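Local coordinates for putative permease protein, ABC transporter (Porphyromonas gingivalis, PDB 3IS6) that is probably the extracytoplasmic, MacB-like core domain of a membrane-bound ABC transporter permease of the FtsX family, with a likely role in transmembrane transport, at residues C15-H20 with A182-R187; V54-R59 with E84-D89; N152-A157 with T224-L229. All coordinates share one frame; numbering follows the deposited sequence.

Contact 1. Residues C15-H20 with A182-R187; sequences CIVKTH and AYVRLR
C15, I16 and V17 pair edge to edge with A182, Y183 and V184 in a buried antiparallel strand contact inside the sheet of the MacB-like periplasmic core. C15 and V184 form a hydrogen-bonded pair: C15 N reaches V184 O at 2.9 Å and V184 N reaches C15 O at 2.9 Å, the second bond nearly straight at 174°. One step on, I16 and Y183 are a non-hydrogen-bonded pair, and V17 N then gives a longer, more bent bond to A182 O (3.2 Å). The strands diverge at this end, the N-to-C directions of the short segments being 130° apart, well short of antiparallel, and a water stands in for the return bond, donating to V17 O and accepting from A182 N. On one face of the sheet I16 and Y183 lie side by side, I16 CG2 meeting ring atom Y183 CD1 at 3.6 Å, while CG1 of I16, turned between its backbone N and carbonyl carbon (chi1 60°), leads away from the tyrosine. F91 and F226 meet the Y183 ring edge-to-face. The other face carries C15 and V184; C15 SG touches L186 CD1 at 3.9 Å, and V17 CG2 sits 3.7 Å from A182 CB, with helix 43-50 packed against V17 and A182. Two sheet neighbours, 218-225 beside 14-23 and 54-70 beside 181-186, make this a central pairing of a mixed, mostly antiparallel sheet in an alpha+beta domain.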
loop_
_atom_site.group_PDB
_atom_site.type_symbol
_atom_site.label_atom_id
_atom_site.label_comp_id
_atom_site.label_asym_id
_atom_site.label_seq_id
_atom_site.Cartn_x
_atom_site.Cartn_y
_atom_site.Cartn_z
ATOM N N CYS A 15 24.840 -0.298 10.727
ATOM C CA CYS A 15 24.848 -1.362 9.765
ATOM C C CYS A 15 23.525 -1.396 9.000
ATOM O O CYS A 15 22.575 -0.840 9.425
ATOM C CB CYS A 15 25.025 -2.700 10.457
ATOM S SG CYS A 15 26.525 -2.924 11.362
ATOM N N ILE A 16 23.512 -2.071 7.871
ATOM C CA ILE A 16 22.308 -2.413 7.179
ATOM C C ILE A 16 22.207 -3.915 7.136
ATOM O O ILE A 16 23.179 -4.595 7.307
ATOM C CB ILE A 16 22.194 -1.844 5.748
ATOM C CG1 ILE A 16 23.300 -2.330 4.849
ATOM C CG2 ILE A 16 22.167 -0.365 5.751
ATOM C CD1 ILE A 16 22.931 -2.363 3.386
ATOM N N VAL A 17 21.013 -4.411 6.900
ATOM C CA VAL A 17 20.779 -5.812 6.869
ATOM C C VAL A 17 20.792 -6.291 5.455
ATOM O O VAL A 17 20.021 -5.884 4.666
ATOM C CB VAL A 17 19.435 -6.178 7.456
ATOM C CG1 VAL A 17 19.260 -7.585 7.436
ATOM C CG2 VAL A 17 19.260 -5.625 8.820
ATOM N N LYS A 18 21.697 -7.202 5.192
ATOM C CA LYS A 18 21.848 -7.834 3.909
ATOM C C LYS A 18 21.360 -9.272 3.953
ATOM O O LYS A 18 21.236 -9.851 4.986
ATOM C CB LYS A 18 23.299 -7.803 3.434
ATOM C CG LYS A 18 23.939 -6.464 3.434
ATOM C CD LYS A 18 24.306 -6.043 2.072
ATOM C CE LYS A 18 24.839 -7.163 1.291
ATOM N NZ LYS A 18 24.489 -7.040 -0.072
ATOM N N THR A 19 21.065 -9.804 2.792
ATOM C CA THR A 19 20.570 -11.137 2.654
ATOM C C THR A 19 21.419 -11.864 1.644
ATOM O O THR A 19 21.663 -11.345 0.581
ATOM C CB THR A 19 19.152 -11.123 2.132
ATOM O OG1 THR A 19 18.374 -10.203 2.883
ATOM C CG2 THR A 19 18.536 -12.469 2.215
ATOM N N HIS A 20 21.833 -13.075 1.983
ATOM C CA HIS A 20 22.643 -13.917 1.123
ATOM C C HIS A 20 22.079 -15.329 1.020
ATOM O O HIS A 20 21.480 -15.819 1.932
ATOM C CB HIS A 20 24.041 -14.022 1.678
ATOM C CG HIS A 20 24.728 -12.721 1.847
ATOM N ND1 HIS A 20 25.239 -12.013 0.794
ATOM C CD2 HIS A 20 25.007 -12.005 2.953
ATOM C CE1 HIS A 20 25.790 -10.908 1.243
ATOM N NE2 HIS A 20 25.664 -10.881 2.550
ATOM N N ALA A 182 16.807 -1.839 6.151
ATOM C CA ALA A 182 16.801 -1.915 7.581
ATOM C C ALA A 182 18.136 -1.481 8.119
ATOM O O ALA A 182 19.122 -2.062 7.821
ATOM C CB ALA A 182 16.521 -3.280 7.995
ATOM N N TYR A 183 18.114 -0.448 8.925
ATOM C CA TYR A 183 19.278 0.111 9.522
ATOM C C TYR A 183 19.325 -0.280 10.980
ATOM O O TYR A 183 18.360 -0.188 11.668
ATOM C CB TYR A 183 19.264 1.609 9.419
ATOM C CG TYR A 183 19.205 2.189 8.020
ATOM C CD1 TYR A 183 20.334 2.363 7.272
ATOM C CD2 TYR A 183 18.008 2.561 7.453
ATOM C CE1 TYR A 183 20.278 2.895 6.045
ATOM C CE2 TYR A 183 17.951 3.083 6.209
ATOM C CZ TYR A 183 19.085 3.257 5.510
ATOM O OH TYR A 183 19.020 3.788 4.276
ATOM N N VAL A 184 20.478 -0.724 11.412
ATOM C CA VAL A 184 20.681 -1.179 12.756
ATOM C C VAL A 184 21.875 -0.506 13.403
ATOM O O VAL A 184 22.946 -0.571 12.882
ATOM C CB VAL A 184 20.959 -2.657 12.728
ATOM C CG1 VAL A 184 21.114 -3.194 14.058
ATOM C CG2 VAL A 184 19.928 -3.375 12.020
ATOM N N ARG A 185 21.697 0.105 14.554
ATOM C CA ARG A 185 22.812 0.627 15.294
ATOM C C ARG A 185 23.161 -0.265 16.467
ATOM O O ARG A 185 22.375 -0.463 17.333
ATOM C CB ARG A 185 22.524 2.021 15.794
ATOM C CG ARG A 185 23.666 2.692 16.454
ATOM C CD ARG A 185 23.225 3.617 17.517
ATOM N NE ARG A 185 22.585 4.776 16.976
ATOM C CZ ARG A 185 21.683 5.480 17.617
ATOM N NH1 ARG A 185 21.356 5.164 18.849
ATOM N NH2 ARG A 185 21.134 6.507 17.037
ATOM N N LEU A 186 24.366 -0.794 16.450
ATOM C CA LEU A 186 24.887 -1.622 17.508
ATOM C C LEU A 186 25.486 -0.857 18.684
ATOM O O LEU A 186 25.999 0.207 18.529
ATOM C CB LEU A 186 25.924 -2.573 16.945
ATOM C CG LEU A 186 25.536 -3.334 15.714
ATOM C CD1 LEU A 186 26.664 -4.007 15.118
ATOM C CD2 LEU A 186 24.482 -4.276 16.022
ATOM N N ARG A 187 25.468 -1.466 19.855
ATOM C CA ARG A 187 26.179 -0.936 20.989
ATOM C C ARG A 187 27.675 -1.083 20.799
ATOM O O ARG A 187 28.137 -1.928 20.080
ATOM C CB ARG A 187 25.776 -1.641 22.262
ATOM C CG ARG A 187 24.368 -1.978 22.343
ATOM C CD ARG A 187 23.819 -1.771 23.729
ATOM N NE ARG A 187 22.394 -2.056 23.810
ATOM C CZ ARG A 187 21.476 -1.153 24.112
ATOM N NH1 ARG A 187 21.828 0.087 24.391
ATOM N NH2 ARG A 187 20.210 -1.502 24.152
HETATM O O HOH W 1 18.491 -3.639 4.274
#

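Contact 2. Residues V54-R59 with E84-D89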
loop_
_atom_site.group_PDB
_atom_site.type_symbol
_atom_site.label_atom_id
_atom_site.label_comp_id
_atom_site.label_asym_id
_atom_site.label_seq_id
_atom_site.Cartn_x
_atom_site.Cartn_y
_atom_site.Cartn_z
ATOM N N VAL A 54 21.763 -4.713 20.027
ATOM C CA VAL A 54 21.251 -3.744 19.084
ATOM C C VAL A 54 20.728 -2.566 19.851
ATOM O O VAL A 54 19.852 -2.715 20.638
ATOM C CB VAL A 54 20.116 -4.355 18.310
ATOM C CG1 VAL A 54 19.423 -3.357 17.483
ATOM C CG2 VAL A 54 20.609 -5.439 17.503
ATOM N N GLU A 55 21.322 -1.409 19.681
ATOM C CA GLU A 55 20.801 -0.202 20.251
ATOM C C GLU A 55 19.496 0.314 19.666
ATOM O O GLU A 55 18.606 0.702 20.365
ATOM C CB GLU A 55 21.837 0.877 20.104
ATOM C CG GLU A 55 21.717 1.993 21.033
ATOM C CD GLU A 55 22.901 2.910 21.010
ATOM O OE1 GLU A 55 24.031 2.427 20.967
ATOM O OE2 GLU A 55 22.693 4.125 21.055
ATOM N N LEU A 56 19.433 0.370 18.355
ATOM C CA LEU A 56 18.269 0.863 17.684
ATOM C C LEU A 56 18.191 0.226 16.314
ATOM O O LEU A 56 19.199 0.013 15.715
ATOM C CB LEU A 56 18.385 2.367 17.563
ATOM C CG LEU A 56 17.281 3.192 16.918
ATOM C CD1 LEU A 56 16.111 3.203 17.818
ATOM C CD2 LEU A 56 17.692 4.564 16.611
ATOM N N ALA A 57 16.990 -0.075 15.844
ATOM C CA ALA A 57 16.749 -0.471 14.474
ATOM C C ALA A 57 15.562 0.262 13.876
ATOM O O ALA A 57 14.629 0.538 14.538
ATOM C CB ALA A 57 16.544 -1.884 14.371
ATOM N N THR A 58 15.640 0.566 12.601
ATOM C CA THR A 58 14.582 1.257 11.905
ATOM C C THR A 58 14.526 0.851 10.443
ATOM O O THR A 58 15.460 0.327 9.944
ATOM C CB THR A 58 14.653 2.779 12.113
ATOM O OG1 THR A 58 13.395 3.360 11.838
ATOM C CG2 THR A 58 15.685 3.435 11.255
ATOM N N ARG A 59 13.411 1.113 9.791
ATOM C CA ARG A 59 13.167 0.716 8.429
ATOM C C ARG A 59 12.687 1.871 7.564
ATOM O O ARG A 59 11.992 2.708 8.011
ATOM C CB ARG A 59 12.164 -0.423 8.383
ATOM C CG ARG A 59 10.784 -0.089 8.902
ATOM C CD ARG A 59 9.914 -1.286 9.089
ATOM N NE ARG A 59 8.876 -1.057 10.069
ATOM C CZ ARG A 59 7.849 -1.847 10.301
ATOM N NH1 ARG A 59 7.670 -2.955 9.633
ATOM N NH2 ARG A 59 6.991 -1.516 11.230
ATOM N N GLU A 84 10.075 5.833 9.725
ATOM C CA GLU A 84 9.601 5.786 11.084
ATOM C C GLU A 84 10.090 7.017 11.840
ATOM O O GLU A 84 11.006 7.651 11.429
ATOM C CB GLU A 84 10.061 4.513 11.779
ATOM C CG GLU A 84 9.709 3.230 11.084
ATOM C CD GLU A 84 10.123 1.998 11.841
ATOM O OE1 GLU A 84 11.231 1.938 12.356
ATOM O OE2 GLU A 84 9.331 1.080 11.931
ATOM N N PRO A 85 9.496 7.317 12.984
ATOM C CA PRO A 85 9.962 8.437 13.772
ATOM C C PRO A 85 11.416 8.242 14.167
ATOM O O PRO A 85 12.125 9.172 14.268
ATOM C CB PRO A 85 9.033 8.400 14.956
ATOM C CG PRO A 85 7.781 7.998 14.360
ATOM C CD PRO A 85 8.115 6.993 13.337
ATOM N N ALA A 86 11.850 7.010 14.287
ATOM C CA ALA A 86 13.210 6.719 14.657
ATOM C C ALA A 86 14.222 7.132 13.597
ATOM O O ALA A 86 15.366 7.264 13.880
ATOM C CB ALA A 86 13.347 5.320 14.992
ATOM N N PHE A 87 13.772 7.371 12.392
ATOM C CA PHE A 87 14.639 7.795 11.322
ATOM C C PHE A 87 15.297 9.080 11.745
ATOM O O PHE A 87 16.418 9.308 11.496
ATOM C CB PHE A 87 13.788 8.040 10.092
ATOM C CG PHE A 87 14.527 8.553 8.892
ATOM C CD1 PHE A 87 15.058 7.695 7.978
ATOM C CD2 PHE A 87 14.619 9.870 8.637
ATOM C CE1 PHE A 87 15.686 8.158 6.882
ATOM C CE2 PHE A 87 15.240 10.312 7.536
ATOM C CZ PHE A 87 15.772 9.458 6.669
ATOM N N LEU A 88 14.552 9.925 12.401
ATOM C CA LEU A 88 15.071 11.182 12.838
ATOM C C LEU A 88 16.195 11.013 13.839
ATOM O O LEU A 88 17.118 11.743 13.812
ATOM C CB LEU A 88 13.955 12.018 13.446
ATOM C CG LEU A 88 13.025 12.867 12.596
ATOM C CD1 LEU A 88 12.713 12.347 11.312
ATOM C CD2 LEU A 88 11.784 13.231 13.322
ATOM N N ASP A 89 16.047 10.091 14.755
ATOM C CA ASP A 89 17.096 9.748 15.678
ATOM C C ASP A 89 18.316 9.052 15.071
ATOM O O ASP A 89 19.417 9.456 15.257
ATOM C CB ASP A 89 16.502 8.946 16.814
ATOM C CG ASP A 89 15.544 9.781 17.677
ATOM O OD1 ASP A 89 15.746 10.984 17.796
ATOM O OD2 ASP A 89 14.587 9.229 18.218
HETATM O O HOH W 2 12.745 4.902 9.523
#
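T58 OG1 stands anti to its own backbone N (chi1 -159°), which aims the hydroxyl at E84, while CG of R59 turns between backbone N and carbonyl carbon and its extended chain carries NE to the same carboxylate. The two oxygens of E84 are thus shared out. OE1 takes the T58 OG1 proton at 2.6 Å with its anti lone pair, and a weak bond from R59 N also reaches it. OE2 forms a salt bridge with R59 NE at 2.9 Å; the carboxylate oxygen lies close to the guanidinium plane, but the two planes stand 80° apart and NE comes in from above the carboxylate, 52° out of its plane. Beside the hydroxyl, A86 CB lies 3.7 Å from T58 OG1, and L56 CD1 touches A86 CB loosely. A water links the T58 hydroxyl and R59 O, to both of which it donates, with E84 N, from which it accepts. R59 NH1 bonds in addition to G41 O. Strand 54-70 is thereby joined to the turn that leads into helix 86-90. With a hydroxyl and a guanidinium on separate oxygens, the E84 carboxylate is held against rotation and probably favoured in its charged form.

Contact 3. Residues N152-A157 with T224-L229; sequences NSSIQA and TPFNRL
The F226 ring and the side chain of I155 cross at an angle, with I155 CD1 3.9 Å from F226 CZ, while S154 OG comes to the ring's edge, near its plane, 3.6 Å from CZ. With chi1 at 173°, F226 carries its ring toward the 152-157 loop; R228 N sits over the centre of one ring face. R228 runs its extended chain alongside S153, with S153 OG 3.7 Å from R228 CD. Its terminal NH1 bonds R6 O, and the group makes a cation-pi contact with F8, while NE stays with a water of this contact. Between the backbones stands a single bridge: S154 N donates to R228 O at 2.8 Å, in the carbonyl plane, and S153 CA also points its hydrogen at that oxygen. Waters complete the join. One donates to N152 O and accepts from R228 NE at 3.0 Å; the other donates to N227 O and bonds S154 OG. N227 OD1 accepts from L229 N at 3.0 Å, an Asx turn that shapes the chain beside the bridge. One direct backbone bond, two water bridges and an apolar contact through F226 therefore hold the 152-157 loop to the chain that follows strand 218-225, much of the polar linkage running through solvent.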
loop_
_atom_site.group_PDB
_atom_site.type_symbol
_atom_site.label_atom_id
_atom_site.label_comp_id
_atom_site.label_asym_id
_atom_site.label_seq_id
_atom_site.Cartn_x
_atom_site.Cartn_y
_atom_site.Cartn_z
ATOM N N ASN A 152 25.497 13.571 -1.610
ATOM C CA ASN A 152 26.358 12.495 -2.004
ATOM C C ASN A 152 26.168 11.301 -1.093
ATOM O O ASN A 152 27.088 10.655 -0.724
ATOM C CB ASN A 152 27.808 12.926 -2.066
ATOM C CG ASN A 152 28.076 13.891 -3.155
ATOM O OD1 ASN A 152 28.753 14.836 -2.968
ATOM N ND2 ASN A 152 27.539 13.657 -4.275
ATOM N N SER A 153 24.928 11.046 -0.754
ATOM C CA SER A 153 24.565 9.991 0.146
ATOM C C SER A 153 23.424 9.150 -0.406
ATOM O O SER A 153 22.595 9.637 -1.093
ATOM C CB SER A 153 24.219 10.597 1.498
ATOM O OG SER A 153 23.543 9.714 2.307
ATOM N N SER A 154 23.414 7.878 -0.075
ATOM C CA SER A 154 22.377 6.957 -0.499
ATOM C C SER A 154 20.989 7.296 0.066
ATOM O O SER A 154 20.014 6.893 -0.461
ATOM C CB SER A 154 22.736 5.514 -0.174
ATOM O OG SER A 154 23.016 5.352 1.163
ATOM N N ILE A 155 20.944 8.030 1.151
ATOM C CA ILE A 155 19.692 8.353 1.767
ATOM C C ILE A 155 19.237 9.687 1.231
ATOM O O ILE A 155 19.792 10.680 1.542
ATOM C CB ILE A 155 19.831 8.377 3.275
ATOM C CG1 ILE A 155 20.389 7.044 3.758
ATOM C CG2 ILE A 155 18.509 8.618 3.923
ATOM C CD1 ILE A 155 20.568 6.933 5.156
ATOM N N GLN A 156 18.244 9.651 0.366
ATOM C CA GLN A 156 17.729 10.813 -0.312
ATOM C C GLN A 156 16.213 10.944 -0.214
ATOM O O GLN A 156 15.511 10.034 -0.506
ATOM C CB GLN A 156 18.125 10.760 -1.765
ATOM C CG GLN A 156 19.547 10.404 -1.968
ATOM C CD GLN A 156 19.895 10.191 -3.413
ATOM O OE1 GLN A 156 19.150 10.538 -4.291
ATOM N NE2 GLN A 156 21.043 9.609 -3.653
ATOM N N ALA A 157 15.737 12.092 0.239
ATOM C CA ALA A 157 14.321 12.393 0.313
ATOM C C ALA A 157 14.042 13.897 0.319
ATOM O O ALA A 157 14.625 14.603 1.068
ATOM C CB ALA A 157 13.753 11.773 1.512
ATOM N N THR A 224 25.949 -5.731 7.881
ATOM C CA THR A 224 27.125 -5.188 7.245
ATOM C C THR A 224 27.224 -3.699 7.533
ATOM O O THR A 224 26.256 -3.041 7.517
ATOM C CB THR A 224 27.078 -5.429 5.739
ATOM O OG1 THR A 224 28.388 -5.578 5.246
ATOM C CG2 THR A 224 26.498 -4.274 5.035
ATOM N N PRO A 225 28.409 -3.173 7.756
ATOM C CA PRO A 225 28.561 -1.777 8.112
ATOM C C PRO A 225 28.030 -0.877 7.023
ATOM O O PRO A 225 28.158 -1.198 5.892
ATOM C CB PRO A 225 30.068 -1.625 8.193
ATOM C CG PRO A 225 30.539 -2.904 8.485
ATOM C CD PRO A 225 29.712 -3.824 7.713
ATOM N N PHE A 226 27.417 0.227 7.384
ATOM C CA PHE A 226 26.760 1.053 6.405
ATOM C C PHE A 226 27.687 2.112 5.899
ATOM O O PHE A 226 28.126 2.914 6.642
ATOM C CB PHE A 226 25.521 1.687 7.032
ATOM C CG PHE A 226 24.835 2.695 6.175
ATOM C CD1 PHE A 226 24.410 2.387 4.921
ATOM C CD2 PHE A 226 24.590 3.953 6.647
ATOM C CE1 PHE A 226 23.788 3.333 4.152
ATOM C CE2 PHE A 226 23.976 4.872 5.894
ATOM C CZ PHE A 226 23.572 4.572 4.652
ATOM N N ASN A 227 27.955 2.092 4.608
ATOM C CA ASN A 227 28.666 3.154 3.933
ATOM C C ASN A 227 27.703 3.923 3.042
ATOM O O ASN A 227 27.241 3.432 2.093
ATOM C CB ASN A 227 29.798 2.572 3.097
ATOM C CG ASN A 227 30.623 3.619 2.405
ATOM O OD1 ASN A 227 30.201 4.722 2.211
ATOM N ND2 ASN A 227 31.818 3.256 2.033
ATOM N N ARG A 228 27.444 5.152 3.416
ATOM C CA ARG A 228 26.456 5.992 2.785
ATOM C C ARG A 228 26.805 6.517 1.409
ATOM O O ARG A 228 25.977 7.012 0.734
ATOM C CB ARG A 228 26.062 7.142 3.703
ATOM C CG ARG A 228 26.870 8.367 3.567
ATOM C CD ARG A 228 26.506 9.422 4.561
ATOM N NE ARG A 228 27.182 10.680 4.349
ATOM C CZ ARG A 228 27.254 11.664 5.229
ATOM N NH1 ARG A 228 26.686 11.563 6.400
ATOM N NH2 ARG A 228 27.882 12.765 4.923
ATOM N N LEU A 229 28.058 6.459 1.031
ATOM C CA LEU A 229 28.498 7.240 -0.095
ATOM C C LEU A 229 27.810 6.822 -1.363
ATOM O O LEU A 229 27.816 5.699 -1.721
ATOM C CB LEU A 229 30.002 7.090 -0.249
ATOM C CG LEU A 229 30.651 7.778 -1.427
ATOM C CD1 LEU A 229 30.554 9.220 -1.343
ATOM C CD2 LEU A 229 32.049 7.340 -1.572
HETATM O O HOH W 3 28.402 10.835 1.648
HETATM O O HOH W 4 24.959 3.367 0.628
#

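From the N terminus, strand 14-23 enters first, and contact 1 closes a long loop when strand 181-186 returns beside it. Inside that loop lies contact 2, which brings 84-89 back to strand 54-70 after the intervening strand 74-83. It closes before contact 3 opens, so these two are in series. The 152-157 loop is also within contact 1, but its partner 224-229 comes after 182-187, so contact 3 crosses contact 1. The same sheet connects them: R185 N probably bonds L56 O and R185 NH1 salt-bridges E55 OE2, joining contacts 1 and 2, while I16 N probably bonds T224 O, joining contacts 1 and 3. Contacts 2 and 3 meet where F87 packs on I155.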